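PDB 5CYX: cadherin-related family member 2 from Mus musculus, which probably links neighbouring microvilli of epithelial cells by calcium-dependent heterophilic adhesion to CDHR5, the chain described here comprising its first three extracellular cadherin repeats. Local coordinates for residues L16-P21 / V95-D100; G23-W28 / T57-L62; V71-I76 / E90-V95. All blocks are in the same frame, centred on the assembly; numbering follows the deposited sequence.

Contact 1: L16-P21 / V95-D100. With CA (calcium ion), chain C; CA (calcium ion), chain B; CA (calcium ion), chain D.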
loop_
_atom_site.group_PDB
_atom_site.type_symbol
_atom_site.label_atom_id
_atom_site.label_comp_id
_atom_site.label_asym_id
_atom_site.label_seq_id
_atom_site.Cartn_x
_atom_site.Cartn_y
_atom_site.Cartn_z
ATOM N N LEU A 16 -4.656 -21.640 -34.977
ATOM C CA LEU A 16 -5.909 -20.882 -35.143
ATOM C C LEU A 16 -6.234 -20.031 -33.907
ATOM O O LEU A 16 -6.096 -20.505 -32.808
ATOM C CB LEU A 16 -7.073 -21.853 -35.399
ATOM C CG LEU A 16 -6.865 -22.700 -36.668
ATOM C CD1 LEU A 16 -7.861 -23.856 -36.784
ATOM C CD2 LEU A 16 -6.938 -21.834 -37.916
ATOM N N PRO A 17 -6.707 -18.795 -34.083
ATOM C CA PRO A 17 -7.260 -18.117 -32.916
ATOM C C PRO A 17 -8.633 -18.731 -32.448
ATOM O O PRO A 17 -9.474 -19.096 -33.288
ATOM C CB PRO A 17 -7.468 -16.691 -33.411
ATOM C CG PRO A 17 -7.590 -16.768 -34.909
ATOM C CD PRO A 17 -7.097 -18.126 -35.347
ATOM N N GLU A 18 -8.813 -18.800 -31.126
ATOM C CA GLU A 18 -9.983 -19.386 -30.508
ATOM C C GLU A 18 -11.283 -18.625 -30.837
ATOM O O GLU A 18 -12.313 -19.171 -30.738
ATOM C CB GLU A 18 -9.783 -19.532 -28.995
ATOM C CG GLU A 18 -9.861 -18.263 -28.138
ATOM C CD GLU A 18 -10.088 -18.542 -26.668
ATOM O OE1 GLU A 18 -10.834 -19.522 -26.312
ATOM O OE2 GLU A 18 -9.569 -17.776 -25.812
ATOM N N ASP A 19 -11.202 -17.370 -31.276
ATOM C CA ASP A 19 -12.406 -16.613 -31.718
ATOM C C ASP A 19 -12.722 -16.803 -33.200
ATOM O O ASP A 19 -13.568 -16.077 -33.728
ATOM C CB ASP A 19 -12.253 -15.121 -31.401
ATOM C CG ASP A 19 -10.991 -14.547 -31.993
ATOM O OD1 ASP A 19 -10.351 -15.282 -32.754
ATOM O OD2 ASP A 19 -10.644 -13.382 -31.752
ATOM N N LEU A 20 -12.081 -17.770 -33.871
ATOM C CA LEU A 20 -12.436 -18.136 -35.237
ATOM C C LEU A 20 -13.869 -18.628 -35.234
ATOM O O LEU A 20 -14.192 -19.555 -34.511
ATOM C CB LEU A 20 -11.551 -19.211 -35.835
ATOM C CG LEU A 20 -11.713 -19.537 -37.325
ATOM C CD1 LEU A 20 -11.281 -18.368 -38.236
ATOM C CD2 LEU A 20 -10.877 -20.756 -37.675
ATOM N N PRO A 21 -14.742 -17.964 -35.989
ATOM C CA PRO A 21 -16.164 -18.353 -35.994
ATOM C C PRO A 21 -16.435 -19.663 -36.714
ATOM O O PRO A 21 -15.808 -19.977 -37.740
ATOM C CB PRO A 21 -16.853 -17.223 -36.779
ATOM C CG PRO A 21 -15.841 -16.180 -36.972
ATOM C CD PRO A 21 -14.485 -16.791 -36.831
ATOM N N VAL A 95 -4.411 -23.936 -30.653
ATOM C CA VAL A 95 -5.451 -22.925 -30.445
ATOM C C VAL A 95 -4.849 -21.779 -29.654
ATOM O O VAL A 95 -4.292 -21.995 -28.590
ATOM C CB VAL A 95 -6.679 -23.508 -29.719
ATOM C CG1 VAL A 95 -7.782 -22.461 -29.562
ATOM C CG2 VAL A 95 -7.249 -24.670 -30.508
ATOM N N GLU A 96 -4.891 -20.564 -30.192
ATOM C CA GLU A 96 -4.397 -19.388 -29.475
ATOM C C GLU A 96 -5.462 -18.732 -28.585
ATOM O O GLU A 96 -6.632 -18.513 -29.000
ATOM C CB GLU A 96 -3.887 -18.318 -30.435
ATOM C CG GLU A 96 -2.557 -18.629 -31.075
ATOM C CD GLU A 96 -1.928 -17.411 -31.762
ATOM O OE1 GLU A 96 -2.700 -16.572 -32.309
ATOM O OE2 GLU A 96 -0.668 -17.320 -31.749
ATOM N N ASP A 97 -5.017 -18.340 -27.401
ATOM C CA ASP A 97 -5.843 -17.668 -26.428
ATOM C C ASP A 97 -6.269 -16.298 -26.977
ATOM O O ASP A 97 -5.449 -15.582 -27.611
ATOM C CB ASP A 97 -5.080 -17.474 -25.088
ATOM C CG ASP A 97 -6.009 -17.057 -23.924
ATOM O OD1 ASP A 97 -7.248 -17.296 -23.987
ATOM O OD2 ASP A 97 -5.490 -16.433 -22.961
ATOM N N ARG A 98 -7.548 -15.967 -26.765
ATOM C CA ARG A 98 -8.025 -14.558 -26.999
ATOM C C ARG A 98 -8.818 -14.083 -25.752
ATOM O O ARG A 98 -9.279 -14.926 -24.897
ATOM C CB ARG A 98 -8.853 -14.491 -28.259
ATOM C CG ARG A 98 -8.084 -14.763 -29.542
ATOM C CD ARG A 98 -7.395 -13.504 -29.993
ATOM N NE ARG A 98 -6.572 -13.697 -31.175
ATOM C CZ ARG A 98 -5.322 -14.125 -31.193
ATOM N NH1 ARG A 98 -4.689 -14.218 -32.345
ATOM N NH2 ARG A 98 -4.681 -14.473 -30.088
ATOM N N ASN A 99 -8.941 -12.768 -25.592
ATOM C CA ASN A 99 -9.599 -12.224 -24.424
ATOM C C ASN A 99 -11.139 -12.303 -24.526
ATOM O O ASN A 99 -11.814 -11.270 -24.770
ATOM C CB ASN A 99 -9.150 -10.815 -24.147
ATOM C CG ASN A 99 -9.514 -10.351 -22.790
ATOM O OD1 ASN A 99 -9.973 -11.126 -21.952
ATOM N ND2 ASN A 99 -9.351 -9.082 -22.562
ATOM N N ASP A 100 -11.665 -13.519 -24.328
ATOM C CA ASP A 100 -13.114 -13.768 -24.333
ATOM C C ASP A 100 -13.622 -14.071 -22.934
ATOM O O ASP A 100 -14.768 -14.428 -22.810
ATOM C CB ASP A 100 -13.466 -14.962 -25.257
ATOM C CG ASP A 100 -12.691 -16.277 -24.857
ATOM O OD1 ASP A 100 -11.723 -16.231 -24.075
ATOM O OD2 ASP A 100 -13.079 -17.367 -25.274
HETATM CA CA CA C . -9.539 -17.049 -23.733
HETATM CA CA CA B . -12.617 -19.425 -24.725
HETATM CA CA CA D . -10.133 -11.786 -19.739
HETATM O O HOH W 1 -13.535 -16.887 -28.464
HETATM O O HOH W 2 -8.593 -12.305 -32.801
HETATM O O HOH W 3 -14.345 -19.101 -23.001
#
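Glu18 meets Asp97, Arg98 and Asp100 around two calcium ions in the linker between the first and second cadherin repeats, where Asp97 opens the Asp-Arg-Asn-Asp-Asn form of the DXNDN linker signature. The Glu18 carboxylate is shared between the metals: OE2 lies 2.2 Å from the calcium of chain C and OE1 2.4 Å from that of chain B. Asp100 arrives from the opposite direction and bridges the same pair, OD1 to chain C and OD2 to chain B, its carboxylate turned 66° from that of Glu18. Asp97 OD1 and Arg98 O join the chain C ion, the cation gathering oxygens that would probably repel one another. Thr134 is the main polar partner of Asp97 outside the two segments. Glu69 contributes to both sites, Asp67 to chain B and Asp133 to chain C, while Asn99 OD1 turns to a third calcium.

Arg98 N also donates to the anti lone pair of Glu18 OE2 at 2.9 Å, nearly straight at 172°. Behind the metals the segments pair as parallel strands, Glu96 N bonding to Leu16 O (2.9 Å) and Glu18 N to Glu96 O (3.1 Å).

Bent at chi2 (-83°), the Arg98 side chain folds back so that NH1 forms a salt bridge with Glu96 OE1 (3.1 Å) and NH2 bonds to Asp97 O. Pro17 CB covers one face of its guanidinium. In the plane at its edge, a water accepts from NE; the link from this water to Asp19 OD2 is unusually short and so doubtful, and the strongest polar partner of Asp19 is Asp195. Apolar packing reaches the base of the Glu18 side chain, whose CB lies 3.6 Å from Val95 CG1.

Contact 2: G23-W28 / T57-L62; sequences GAVAFW and TGEVKL
Trp28 and Glu59 pack against each other across segments 23-28 and 57-62, antiparallel neighbours in the first cadherin repeat. The aliphatic part of Glu59 lies over one face of the indole: CB is 3.4 Å from Trp28 CZ3, and CG makes a CH-pi contact 4.1 Å from the centroid of the six-membered ring. With CG anti to the backbone N (chi1 -170°) and the chain extended beyond it, Glu59 runs obliquely across the ring, its carboxylate plane tilted 56° from the indole. Thr57 O meets the indole at its edge, in the ring plane, 3.5 Å from Trp28 CE3. Nearby, Thr57 OG1 accepts from Glu59 N in an ST turn that leads into the strand.

Phe27 and Val60 occupy the other face of the sheet, side by side and pointing the same way. A chi1 of 54° sets Phe27 CG between the backbone N and the carbonyl carbon, which brings one ring face against Val60. Val60 CB sits over the ring toward its rim, while Val60 CG2 comes within 3.7 Å of Phe27 CE1. Val60 also packs on Phe51 and Val53 of the adjoining strand.

At the opposite end, the extended Lys61 chain passes the carbonyl oxygens of Ala24 and Gly23, its CD 3.4 Å from Gly23 O. Between these ends, Val60 O accepts two in-plane bonds, from Ala26 N (2.8 Å) and Phe27 N (3.2 Å), and Val60 N returns one to Phe27 O. Beyond strand 25-30 the sheet runs on into a strand of the second subunit, antiparallel at Trp28. Ala26 and Phe27 facing the single residue Val60 make a classic beta bulge, set here in the three-stranded sheet of a cadherin Greek-key sandwich.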
loop_
_atom_site.group_PDB
_atom_site.type_symbol
_atom_site.label_atom_id
_atom_site.label_comp_id
_atom_site.label_asym_id
_atom_site.label_seq_id
_atom_site.Cartn_x
_atom_site.Cartn_y
_atom_site.Cartn_z
ATOM N N GLY A 23 -17.825 -21.969 -39.295
ATOM C CA GLY A 23 -18.227 -21.701 -40.675
ATOM C C GLY A 23 -17.274 -20.810 -41.440
ATOM O O GLY A 23 -17.374 -20.729 -42.652
ATOM N N ALA A 24 -16.338 -20.142 -40.761
ATOM C CA ALA A 24 -15.271 -19.430 -41.468
ATOM C C ALA A 24 -14.329 -20.451 -42.039
ATOM O O ALA A 24 -14.176 -21.537 -41.481
ATOM C CB ALA A 24 -14.513 -18.525 -40.516
ATOM N N VAL A 25 -13.617 -20.066 -43.094
ATOM C CA VAL A 25 -12.582 -20.912 -43.661
ATOM C C VAL A 25 -11.355 -20.914 -42.736
ATOM O O VAL A 25 -10.743 -19.872 -42.506
ATOM C CB VAL A 25 -12.187 -20.434 -45.081
ATOM C CG1 VAL A 25 -10.970 -21.188 -45.587
ATOM C CG2 VAL A 25 -13.347 -20.615 -46.047
ATOM N N ALA A 26 -10.966 -22.082 -42.228
ATOM C CA ALA A 26 -9.804 -22.155 -41.383
ATOM C C ALA A 26 -8.538 -22.199 -42.250
ATOM O O ALA A 26 -7.515 -21.624 -41.889
ATOM C CB ALA A 26 -9.875 -23.351 -40.515
ATOM N N PHE A 27 -8.620 -22.920 -43.361
ATOM C CA PHE A 27 -7.534 -23.067 -44.284
ATOM C C PHE A 27 -7.930 -23.946 -45.467
ATOM O O PHE A 27 -9.029 -24.578 -45.466
ATOM C CB PHE A 27 -6.306 -23.663 -43.582
ATOM C CG PHE A 27 -6.570 -24.942 -42.861
ATOM C CD1 PHE A 27 -6.526 -26.152 -43.526
ATOM C CD2 PHE A 27 -6.840 -24.953 -41.502
ATOM C CE1 PHE A 27 -6.749 -27.368 -42.842
ATOM C CE2 PHE A 27 -7.065 -26.159 -40.818
ATOM C CZ PHE A 27 -7.027 -27.362 -41.495
ATOM N N TRP A 28 -7.016 -23.980 -46.438
ATOM C CA TRP A 28 -7.080 -24.780 -47.653
ATOM C C TRP A 28 -6.005 -25.833 -47.617
ATOM O O TRP A 28 -4.828 -25.503 -47.361
ATOM C CB TRP A 28 -6.797 -23.921 -48.889
ATOM C CG TRP A 28 -7.813 -22.901 -49.166
ATOM C CD1 TRP A 28 -7.842 -21.639 -48.696
ATOM C CD2 TRP A 28 -8.975 -23.063 -49.968
ATOM N NE1 TRP A 28 -8.954 -20.981 -49.162
ATOM C CE2 TRP A 28 -9.669 -21.837 -49.948
ATOM C CE3 TRP A 28 -9.482 -24.118 -50.725
ATOM C CZ2 TRP A 28 -10.840 -21.633 -50.632
ATOM C CZ3 TRP A 28 -10.684 -23.919 -51.421
ATOM C CH2 TRP A 28 -11.356 -22.694 -51.351
ATOM N N THR A 57 -12.146 -29.467 -53.434
ATOM C CA THR A 57 -11.452 -28.205 -53.524
ATOM C C THR A 57 -10.403 -27.997 -52.447
ATOM O O THR A 57 -9.564 -27.119 -52.598
ATOM C CB THR A 57 -12.416 -27.002 -53.480
ATOM O OG1 THR A 57 -12.842 -26.773 -52.132
ATOM C CG2 THR A 57 -13.602 -27.216 -54.407
ATOM N N GLY A 58 -10.486 -28.740 -51.350
ATOM C CA GLY A 58 -9.542 -28.614 -50.228
ATOM C C GLY A 58 -9.923 -27.555 -49.199
ATOM O O GLY A 58 -9.212 -27.358 -48.204
ATOM N N GLU A 59 -11.035 -26.869 -49.443
ATOM C CA GLU A 59 -11.553 -25.862 -48.532
ATOM C C GLU A 59 -11.891 -26.514 -47.184
ATOM O O GLU A 59 -12.680 -27.446 -47.134
ATOM C CB GLU A 59 -12.835 -25.242 -49.119
ATOM C CG GLU A 59 -13.328 -24.016 -48.388
ATOM C CD GLU A 59 -14.729 -23.619 -48.820
ATOM O OE1 GLU A 59 -15.719 -24.339 -48.501
ATOM O OE2 GLU A 59 -14.842 -22.593 -49.483
ATOM N N VAL A 60 -11.302 -26.009 -46.107
ATOM C CA VAL A 60 -11.597 -26.478 -44.766
ATOM C C VAL A 60 -12.162 -25.382 -43.912
ATOM O O VAL A 60 -11.465 -24.434 -43.574
ATOM C CB VAL A 60 -10.371 -27.061 -44.029
ATOM C CG1 VAL A 60 -10.789 -27.616 -42.672
ATOM C CG2 VAL A 60 -9.695 -28.118 -44.877
ATOM N N LYS A 61 -13.419 -25.552 -43.538
ATOM C CA LYS A 61 -14.111 -24.666 -42.608
ATOM C C LYS A 61 -14.111 -25.207 -41.192
ATOM O O LYS A 61 -14.121 -26.432 -40.995
ATOM C CB LYS A 61 -15.574 -24.497 -43.032
ATOM C CG LYS A 61 -15.736 -23.755 -44.329
ATOM C CD LYS A 61 -17.203 -23.523 -44.618
ATOM C CE LYS A 61 -17.423 -22.820 -45.954
ATOM N NZ LYS A 61 -18.879 -22.896 -46.281
ATOM N N LEU A 62 -14.148 -24.290 -40.230
ATOM C CA LEU A 62 -14.228 -24.651 -38.853
ATOM C C LEU A 62 -15.670 -25.151 -38.615
ATOM O O LEU A 62 -16.596 -24.455 -38.980
ATOM C CB LEU A 62 -13.958 -23.469 -37.966
ATOM C CG LEU A 62 -13.999 -23.776 -36.466
ATOM C CD1 LEU A 62 -12.803 -24.620 -36.024
ATOM C CD2 LEU A 62 -14.081 -22.465 -35.689
#

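Contact 3: V71-I76 / E90-V95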
loop_
_atom_site.group_PDB
_atom_site.type_symbol
_atom_site.label_atom_id
_atom_site.label_comp_id
_atom_site.label_asym_id
_atom_site.label_seq_id
_atom_site.Cartn_x
_atom_site.Cartn_y
_atom_site.Cartn_z
ATOM N N VAL A 71 -9.678 -26.825 -24.665
ATOM C CA VAL A 71 -8.862 -27.620 -25.575
ATOM C C VAL A 71 -7.821 -26.707 -26.255
ATOM O O VAL A 71 -8.030 -26.180 -27.346
ATOM C CB VAL A 71 -9.694 -28.407 -26.595
ATOM C CG1 VAL A 71 -8.771 -29.315 -27.401
ATOM C CG2 VAL A 71 -10.760 -29.287 -25.892
ATOM N N PRO A 72 -6.693 -26.510 -25.585
ATOM C CA PRO A 72 -5.642 -25.631 -26.079
ATOM C C PRO A 72 -4.901 -26.096 -27.362
ATOM O O PRO A 72 -4.386 -25.241 -28.126
ATOM C CB PRO A 72 -4.685 -25.518 -24.887
ATOM C CG PRO A 72 -4.954 -26.702 -24.046
ATOM C CD PRO A 72 -6.398 -27.050 -24.246
ATOM N N PHE A 73 -4.854 -27.412 -27.581
ATOM C CA PHE A 73 -4.289 -27.999 -28.786
ATOM C C PHE A 73 -4.935 -29.339 -29.020
ATOM O O PHE A 73 -5.494 -29.920 -28.098
ATOM C CB PHE A 73 -2.730 -28.107 -28.690
ATOM C CG PHE A 73 -2.248 -29.006 -27.582
ATOM C CD1 PHE A 73 -2.061 -28.508 -26.294
ATOM C CD2 PHE A 73 -2.023 -30.363 -27.812
ATOM C CE1 PHE A 73 -1.648 -29.348 -25.241
ATOM C CE2 PHE A 73 -1.617 -31.225 -26.767
ATOM C CZ PHE A 73 -1.449 -30.719 -25.473
ATOM N N PHE A 74 -4.887 -29.833 -30.244
ATOM C CA PHE A 74 -5.338 -31.189 -30.538
ATOM C C PHE A 74 -4.799 -31.626 -31.899
ATOM O O PHE A 74 -4.359 -30.795 -32.675
ATOM C CB PHE A 74 -6.868 -31.287 -30.487
ATOM C CG PHE A 74 -7.561 -30.376 -31.469
ATOM C CD1 PHE A 74 -7.880 -29.067 -31.122
ATOM C CD2 PHE A 74 -7.875 -30.814 -32.738
ATOM C CE1 PHE A 74 -8.503 -28.217 -32.030
ATOM C CE2 PHE A 74 -8.520 -29.972 -33.648
ATOM C CZ PHE A 74 -8.818 -28.667 -33.295
ATOM N N LYS A 75 -4.784 -32.925 -32.153
ATOM C CA LYS A 75 -4.331 -33.504 -33.430
ATOM C C LYS A 75 -5.481 -33.825 -34.390
ATOM O O LYS A 75 -6.586 -34.254 -33.974
ATOM C CB LYS A 75 -3.615 -34.849 -33.209
ATOM C CG LYS A 75 -2.267 -34.722 -32.598
ATOM C CD LYS A 75 -1.588 -36.094 -32.411
ATOM C CE LYS A 75 -0.337 -35.933 -31.530
ATOM N NZ LYS A 75 0.405 -34.637 -31.770
ATOM N N ILE A 76 -5.165 -33.739 -35.673
ATOM C CA ILE A 76 -6.069 -34.225 -36.707
ATOM C C ILE A 76 -5.301 -35.102 -37.675
ATOM O O ILE A 76 -4.106 -34.998 -37.781
ATOM C CB ILE A 76 -6.756 -33.070 -37.475
ATOM C CG1 ILE A 76 -5.722 -32.054 -37.968
ATOM C CG2 ILE A 76 -7.759 -32.401 -36.575
ATOM C CD1 ILE A 76 -6.277 -30.977 -38.893
ATOM N N GLU A 90 -0.518 -36.769 -39.809
ATOM C CA GLU A 90 -1.055 -36.039 -38.669
ATOM C C GLU A 90 -0.598 -34.593 -38.709
ATOM O O GLU A 90 0.473 -34.281 -39.216
ATOM C CB GLU A 90 -0.669 -36.693 -37.354
ATOM C CG GLU A 90 -1.296 -38.072 -37.209
ATOM C CD GLU A 90 -0.943 -38.760 -35.909
ATOM O OE1 GLU A 90 0.175 -38.537 -35.390
ATOM O OE2 GLU A 90 -1.777 -39.544 -35.413
ATOM N N MET A 91 -1.459 -33.724 -38.201
ATOM C CA MET A 91 -1.237 -32.288 -38.156
ATOM C C MET A 91 -1.671 -31.887 -36.779
ATOM O O MET A 91 -2.711 -32.346 -36.283
ATOM C CB MET A 91 -2.172 -31.613 -39.158
ATOM C CG MET A 91 -1.998 -30.130 -39.362
ATOM S SD MET A 91 -1.230 -29.828 -40.969
ATOM C CE MET A 91 0.051 -28.645 -40.544
ATOM N N GLN A 92 -0.897 -31.045 -36.144
ATOM C CA GLN A 92 -1.315 -30.471 -34.895
ATOM C C GLN A 92 -2.001 -29.091 -35.070
ATOM O O GLN A 92 -1.552 -28.266 -35.854
ATOM C CB GLN A 92 -0.128 -30.338 -33.966
ATOM C CG GLN A 92 -0.562 -30.079 -32.535
ATOM C CD GLN A 92 0.619 -29.952 -31.604
ATOM O OE1 GLN A 92 1.615 -29.285 -31.927
ATOM N NE2 GLN A 92 0.510 -30.563 -30.429
ATOM N N VAL A 93 -3.062 -28.876 -34.290
ATOM C CA VAL A 93 -3.747 -27.604 -34.198
ATOM C C VAL A 93 -3.393 -26.934 -32.857
ATOM O O VAL A 93 -3.718 -27.468 -31.812
ATOM C CB VAL A 93 -5.266 -27.777 -34.375
ATOM C CG1 VAL A 93 -5.951 -26.432 -34.333
ATOM C CG2 VAL A 93 -5.563 -28.471 -35.683
ATOM N N ILE A 94 -2.646 -25.812 -32.905
ATOM C CA ILE A 94 -2.461 -24.953 -31.754
ATOM C C ILE A 94 -3.637 -23.957 -31.735
ATOM O O ILE A 94 -3.854 -23.228 -32.711
ATOM C CB ILE A 94 -1.098 -24.227 -31.814
ATOM C CG1 ILE A 94 0.076 -25.216 -31.997
ATOM C CG2 ILE A 94 -0.848 -23.381 -30.576
ATOM C CD1 ILE A 94 0.059 -26.383 -31.012
ATOM N N VAL A 95 -4.411 -23.936 -30.653
ATOM C CA VAL A 95 -5.451 -22.925 -30.445
ATOM C C VAL A 95 -4.849 -21.779 -29.654
ATOM O O VAL A 95 -4.292 -21.995 -28.590
ATOM C CB VAL A 95 -6.679 -23.508 -29.719
ATOM C CG1 VAL A 95 -7.782 -22.461 -29.562
ATOM C CG2 VAL A 95 -7.249 -24.670 -30.508
#
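Phe74 and Val93 face each other as a hydrogen-bonded pair in the antiparallel hairpin of strands 73-81 and 86-96. Polar contacts are chiefly those of the backbone. Phe74 N donates to Val93 O at 3.1 Å and Val93 N returns a bond to Phe74 O at 2.8 Å; Ile76 and Met91 repeat the exchange, and Val95 N closes the series on Pro72 O. Between these bonded pairs, CA-H...O contacts run from Phe73 CA to Val93 O and from Lys75 CA to Met91 O.

Aromatic and apolar contacts fill the buried side. The Phe74 side chain, turned between its backbone N and carbonyl carbon (chi1 60°), stands beside Val93 and presents one ring face to it. Val93 CB makes a CH-pi contact 4.0 Å from the ring centroid, offset toward the rim, and both its methyls lie within reach of the ring carbons, CG1 at 3.8 Å from Phe74 CZ. On the same side, Ile76 CG1 runs alongside Met91 CB at 3.8 Å, while Ile76 CD1 reaches Val93 CG2, the two side chains lying at an angle to each other.

Mixed polar and apolar contacts occupy the other face. Phe73 CD2 and Gln92 NE2 are 3.6 Å apart, with ring and amide planes 71° from each other and an oblique approach. Ile94 CD1 touches Phe73 CB at 4.0 Å, and Asn196 of the third subunit packs over Phe73, Gln92 and Ile94.

Within the sandwich, strand 86-96 has strand 73-81 on one flank and strand 13-17, which it joins in parallel, on the other. Val93 packs on Val14 and Leu16 of that edge strand. Phe74 stacks with Tyr50, and both Phe74 and Ile76 touch Phe51 of strand 51-53, which belongs to the facing sheet.

All three contacts lie in the first cadherin repeat, yet their chemistry changes along it. Contacts 1 and 3 share strand 86-96 and Val95: contact 3 holds its antiparallel flank, contact 1 its parallel one, and Leu16 N to Ile94 O probably adds a hydrogen bond between them. Contact 2 belongs to the other sheet and meets contact 1 through Leu20 and Leu62. Each contact is partly buried. Contacts 2 and 3 are strand pairings with hydrophobic packing, and other subunits touch both, whereas contact 1, at the end of the repeat, exchanges apolar packing for carboxylates and calcium, and thereby couples this sandwich to the second repeat.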